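Local coordinates for spherulin-4 (Aspergillus clavatus, PDB 5C5G), which acts as a glycoside hydrolase of the spherulin-4 family, probably cleaving N-acetylgalactosamine-containing polysaccharide in the biosynthesis of galactosaminogalactan, at residues Y148-G154 / T164-V169; V71-G75 / A109-I113. All coordinates share one frame; numbering follows the deposited sequence.

Contact 1 (Y148-G154 / T164-V169); sequences YVVHNPG and TADSTV
Val149 is bonded to Asp166 through both of its peptide groups. Asp166 OD2 accepts Val149 N at 2.9 Å through its anti lone pair, while Val149 O takes Asp166 N at 2.8 Å and, weakly, Ser167 N. Asp166 precedes the strand, and its OD2 accepts the Val149 N-H much as a backbone carbonyl would; it also makes a salt bridge with Lys138. The Asp166 CB lies over the Tyr148 ring, and Tyr148 OH and Ser167 OG both bond to Glu227. Farther along, the regular parallel pattern takes over: His151 N to Ser167 O (3.0 Å) and Val169 N to His151 O (2.8 Å, N-H...O angle 167°). These are adjacent parallel strands, the fifth and sixth of a closed (beta/alpha)8 barrel. The His151 imidazole, its CG anti to the carbonyl carbon (chi1 -71°), covers the small methyl of Ala165, whose CB sits 3.6 Å from the ring centroid and within 6° of the ring normal, a CH-pi contact. One water joins His151 ND1 to Thr168 OG1. Asn152 turns OD1 against Val169 CB at 3.2 Å; OD1 also takes a weak bond from Gly154 N, which reaches Val169 O weakly too. Asn152 ND2 bonds to Glu172 and weakly to Asp116, both N-acetyl-D-galactosamine-binding residues.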
loop_
_atom_site.group_PDB
_atom_site.type_symbol
_atom_site.label_atom_id
_atom_site.label_comp_id
_atom_site.label_asym_id
_atom_site.label_seq_id
_atom_site.Cartn_x
_atom_site.Cartn_y
_atom_site.Cartn_z
ATOM N N TYR A 148 -9.826 6.338 0.796
ATOM C CA TYR A 148 -9.354 5.008 1.173
ATOM C C TYR A 148 -8.500 5.077 2.432
ATOM O O TYR A 148 -7.770 6.046 2.650
ATOM C CB TYR A 148 -8.500 4.490 0.028
ATOM C CG TYR A 148 -8.472 3.015 -0.273
ATOM C CD1 TYR A 148 -9.602 2.351 -0.737
ATOM C CD2 TYR A 148 -7.279 2.304 -0.190
ATOM C CE1 TYR A 148 -9.550 1.002 -1.053
ATOM C CE2 TYR A 148 -7.214 0.959 -0.512
ATOM C CZ TYR A 148 -8.348 0.315 -0.941
ATOM O OH TYR A 148 -8.273 -1.022 -1.261
ATOM N N VAL A 149 -8.574 4.036 3.250
ATOM C CA VAL A 149 -7.768 3.912 4.458
ATOM C C VAL A 149 -7.064 2.565 4.455
ATOM O O VAL A 149 -7.711 1.514 4.370
ATOM C CB VAL A 149 -8.639 3.998 5.717
ATOM C CG1 VAL A 149 -7.820 3.702 6.976
ATOM C CG2 VAL A 149 -9.267 5.377 5.827
ATOM N N VAL A 150 -5.738 2.601 4.551
ATOM C CA VAL A 150 -4.947 1.380 4.704
ATOM C C VAL A 150 -4.145 1.487 5.986
ATOM O O VAL A 150 -3.639 2.563 6.306
ATOM C CB VAL A 150 -4.019 1.134 3.489
ATOM C CG1 VAL A 150 -3.114 -0.088 3.682
ATOM C CG2 VAL A 150 -4.842 0.960 2.227
ATOM N N HIS A 151 -4.061 0.383 6.723
ATOM C CA HIS A 151 -3.230 0.287 7.910
ATOM C C HIS A 151 -2.072 -0.640 7.652
ATOM O O HIS A 151 -2.244 -1.673 7.000
ATOM C CB HIS A 151 -4.030 -0.313 9.063
ATOM C CG HIS A 151 -5.077 0.591 9.609
ATOM N ND1 HIS A 151 -5.966 0.185 10.574
ATOM C CD2 HIS A 151 -5.370 1.883 9.336
ATOM C CE1 HIS A 151 -6.765 1.195 10.878
ATOM N NE2 HIS A 151 -6.427 2.233 10.139
ATOM N N ASN A 152 -0.913 -0.327 8.209
ATOM C CA ASN A 152 0.228 -1.241 8.182
ATOM C C ASN A 152 0.770 -1.572 9.569
ATOM O O ASN A 152 1.711 -0.946 10.048
ATOM C CB ASN A 152 1.374 -0.714 7.345
ATOM C CG ASN A 152 2.483 -1.740 7.216
ATOM O OD1 ASN A 152 2.282 -2.935 7.473
ATOM N ND2 ASN A 152 3.681 -1.284 6.875
ATOM N N PRO A 153 0.201 -2.602 10.197
ATOM C CA PRO A 153 0.785 -3.100 11.438
ATOM C C PRO A 153 2.003 -3.963 11.171
ATOM O O PRO A 153 2.735 -4.267 12.112
ATOM C CB PRO A 153 -0.348 -3.938 12.048
ATOM C CG PRO A 153 -1.179 -4.351 10.876
ATOM C CD PRO A 153 -1.111 -3.206 9.909
ATOM N N GLY A 154 2.213 -4.367 9.927
ATOM C CA GLY A 154 3.377 -5.152 9.560
ATOM C C GLY A 154 3.365 -6.564 10.114
ATOM O O GLY A 154 4.410 -7.223 10.152
ATOM N N THR A 164 -11.803 -1.164 10.650
ATOM C CA THR A 164 -11.542 0.276 10.663
ATOM C C THR A 164 -10.774 0.765 9.438
ATOM O O THR A 164 -10.610 1.970 9.240
ATOM C CB THR A 164 -10.793 0.710 11.942
ATOM O OG1 THR A 164 -9.445 0.223 11.960
ATOM C CG2 THR A 164 -11.518 0.200 13.154
ATOM N N ALA A 165 -10.316 -0.153 8.604
ATOM C CA ALA A 165 -9.540 0.173 7.409
ATOM C C ALA A 165 -10.140 -0.555 6.213
ATOM O O ALA A 165 -10.819 -1.584 6.368
ATOM C CB ALA A 165 -8.077 -0.213 7.584
ATOM N N ASP A 166 -9.890 -0.046 5.019
ATOM C CA ASP A 166 -10.243 -0.757 3.804
ATOM C C ASP A 166 -9.339 -1.949 3.559
ATOM O O ASP A 166 -9.794 -3.006 3.101
ATOM C CB ASP A 166 -10.206 0.198 2.621
ATOM C CG ASP A 166 -11.250 1.266 2.734
ATOM O OD1 ASP A 166 -12.449 0.913 2.682
ATOM O OD2 ASP A 166 -10.931 2.464 2.886
ATOM N N SER A 167 -8.061 -1.805 3.901
ATOM C CA SER A 167 -7.096 -2.907 3.840
ATOM C C SER A 167 -6.082 -2.759 4.936
ATOM O O SER A 167 -5.747 -1.633 5.316
ATOM C CB SER A 167 -6.376 -2.942 2.493
ATOM O OG SER A 167 -7.292 -3.155 1.432
ATOM N N THR A 168 -5.584 -3.892 5.418
ATOM C CA THR A 168 -4.556 -3.925 6.435
ATOM C C THR A 168 -3.438 -4.829 5.967
ATOM O O THR A 168 -3.680 -5.969 5.572
ATOM C CB THR A 168 -5.116 -4.466 7.771
ATOM O OG1 THR A 168 -6.120 -3.577 8.268
ATOM C CG2 THR A 168 -4.050 -4.573 8.819
ATOM N N VAL A 169 -2.212 -4.321 6.031
ATOM C CA VAL A 169 -1.018 -5.102 5.729
ATOM C C VAL A 169 -0.705 -5.994 6.912
ATOM O O VAL A 169 -0.144 -5.565 7.906
ATOM C CB VAL A 169 0.179 -4.189 5.409
ATOM C CG1 VAL A 169 1.351 -5.033 4.953
ATOM C CG2 VAL A 169 -0.176 -3.144 4.341
HETATM O O HOH W 1 -5.852 -2.597 11.042
#

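Contact 2 (V71-G75 / A109-I113); sequences VRLLG and AVRGI
Two backbone hydrogen bonds join Leu73 and Gly75 to the incoming chain: Arg111 N to Leu73 O at 2.8 Å and Gly75 N to Gly112 O at 3.0 Å, both close to straight. The segments diverge by 68° end to end, and Gly75 pairs with Ile113 as parallel strands of a beta-alpha-beta unit linked through helix 86-103. Apolar side chains flank these bonds. Leu73 CB meets Val110 CG1 at 4.0 Å, and Leu74 CD2 rests on Gly112 CA, close packing that the lack of a side chain on glycine permits. Gly112 also adopts a positive phi of 161°, and its N is buried without a partner. The third kind of interaction is a stack of two guanidinium groups. Arg72, bent at chi2, lies flat on Arg111, bent at chi3, with centres 3.4 Å apart and planes at 15°. Arg72 NH2 bonds to Val71 O at 2.9 Å in the guanidinium plane, and also to Glu69 O. Asp146 makes salt bridges to both arginines, its OD1 with Arg111 NE and OD2 with Arg72 NE. Holding both NE atoms by separate oxygens, this one carboxylate probably balances the paired positive charge and keeps the two flat groups aligned for face-to-face stacking.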
loop_
_atom_site.group_PDB
_atom_site.type_symbol
_atom_site.label_atom_id
_atom_site.label_comp_id
_atom_site.label_asym_id
_atom_site.label_seq_id
_atom_site.Cartn_x
_atom_site.Cartn_y
_atom_site.Cartn_z
ATOM N N VAL A 71 -5.154 3.576 -11.040
ATOM C CA VAL A 71 -4.255 3.881 -9.937
ATOM C C VAL A 71 -5.029 4.549 -8.816
ATOM O O VAL A 71 -5.840 5.450 -9.058
ATOM C CB VAL A 71 -3.155 4.860 -10.400
ATOM C CG1 VAL A 71 -2.365 5.460 -9.219
ATOM C CG2 VAL A 71 -2.221 4.164 -11.379
ATOM N N ARG A 72 -4.749 4.124 -7.596
ATOM C CA ARG A 72 -5.237 4.809 -6.404
ATOM C C ARG A 72 -4.055 5.184 -5.551
ATOM O O ARG A 72 -3.438 4.326 -4.906
ATOM C CB ARG A 72 -6.187 3.911 -5.616
ATOM C CG ARG A 72 -7.493 3.604 -6.332
ATOM C CD ARG A 72 -8.331 4.864 -6.572
ATOM N NE ARG A 72 -9.578 4.559 -7.280
ATOM C CZ ARG A 72 -9.702 4.533 -8.603
ATOM N NH1 ARG A 72 -10.874 4.237 -9.152
ATOM N NH2 ARG A 72 -8.661 4.807 -9.381
ATOM N N LEU A 73 -3.709 6.467 -5.570
ATOM C CA LEU A 73 -2.622 6.982 -4.770
ATOM C C LEU A 73 -3.077 7.177 -3.337
ATOM O O LEU A 73 -4.176 7.648 -3.074
ATOM C CB LEU A 73 -2.154 8.336 -5.288
ATOM C CG LEU A 73 -1.497 8.316 -6.653
ATOM C CD1 LEU A 73 -1.237 9.721 -7.127
ATOM C CD2 LEU A 73 -0.204 7.557 -6.658
ATOM N N LEU A 74 -2.182 6.845 -2.417
ATOM C CA LEU A 74 -2.398 7.074 -0.988
ATOM C C LEU A 74 -1.229 7.858 -0.431
ATOM O O LEU A 74 -0.075 7.616 -0.793
ATOM C CB LEU A 74 -2.476 5.751 -0.221
ATOM C CG LEU A 74 -3.485 4.706 -0.710
ATOM C CD1 LEU A 74 -3.385 3.467 0.164
ATOM C CD2 LEU A 74 -4.895 5.207 -0.692
ATOM N N GLY A 75 -1.523 8.750 0.499
ATOM C CA GLY A 75 -0.467 9.458 1.209
ATOM C C GLY A 75 -0.005 8.699 2.448
ATOM O O GLY A 75 -0.838 8.320 3.277
ATOM N N ALA A 109 -2.800 15.086 -6.080
ATOM C CA ALA A 109 -3.758 14.659 -5.079
ATOM C C ALA A 109 -3.592 13.186 -4.803
ATOM O O ALA A 109 -3.116 12.430 -5.661
ATOM C CB ALA A 109 -5.177 14.919 -5.555
ATOM N N VAL A 110 -4.072 12.776 -3.637
ATOM C CA VAL A 110 -4.193 11.362 -3.294
ATOM C C VAL A 110 -5.656 11.051 -3.015
ATOM O O VAL A 110 -6.471 11.961 -2.829
ATOM C CB VAL A 110 -3.274 10.981 -2.116
ATOM C CG1 VAL A 110 -1.800 11.214 -2.484
ATOM C CG2 VAL A 110 -3.636 11.745 -0.870
ATOM N N ARG A 111 -5.971 9.760 -3.002
ATOM C CA ARG A 111 -7.329 9.272 -2.841
ATOM C C ARG A 111 -7.531 8.527 -1.522
ATOM O O ARG A 111 -8.513 7.800 -1.361
ATOM C CB ARG A 111 -7.693 8.376 -4.031
ATOM C CG ARG A 111 -7.716 9.153 -5.345
ATOM C CD ARG A 111 -7.739 8.272 -6.576
ATOM N NE ARG A 111 -9.085 7.814 -6.879
ATOM C CZ ARG A 111 -9.676 7.889 -8.072
ATOM N NH1 ARG A 111 -10.910 7.431 -8.206
ATOM N NH2 ARG A 111 -9.052 8.398 -9.133
ATOM N N GLY A 112 -6.632 8.766 -0.581
ATOM C CA GLY A 112 -6.707 8.134 0.710
ATOM C C GLY A 112 -5.372 8.207 1.403
ATOM O O GLY A 112 -4.445 8.875 0.944
ATOM N N ILE A 113 -5.292 7.511 2.532
ATOM C CA ILE A 113 -4.154 7.558 3.424
ATOM C C ILE A 113 -3.733 6.151 3.807
ATOM O O ILE A 113 -4.567 5.274 4.086
ATOM C CB ILE A 113 -4.493 8.355 4.706
ATOM C CG1 ILE A 113 -4.865 9.813 4.358
ATOM C CG2 ILE A 113 -3.362 8.312 5.707
ATOM C CD1 ILE A 113 -3.760 10.665 3.759
HETATM O O HOH W 2 -6.028 8.110 -10.097
#

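Contact 2 comes first along the chain, joining strands 71-78 and 112-116, the third and fourth of the barrel; contact 1 follows, joining strands 148-152 and 167-172, the fifth and sixth. Their centres lie about 13 Å apart, and strands 112-116 and 148-152 are neighbours in the sheet, so the two contacts meet directly. Tyr148 O and Ile113 N, 2.9 Å apart, probably form a hydrogen bond, and Val150 CG2 packs on Leu74 CD1 at 3.6 Å. Together the four strands make a continuous half of the eight-stranded barrel. Three of them carry N-acetyl-D-galactosamine-binding residues at or near their C-terminal ends, Tyr76, Asp116 and Glu172, as expected where a TIM-barrel site gathers at the C-terminal strand ends.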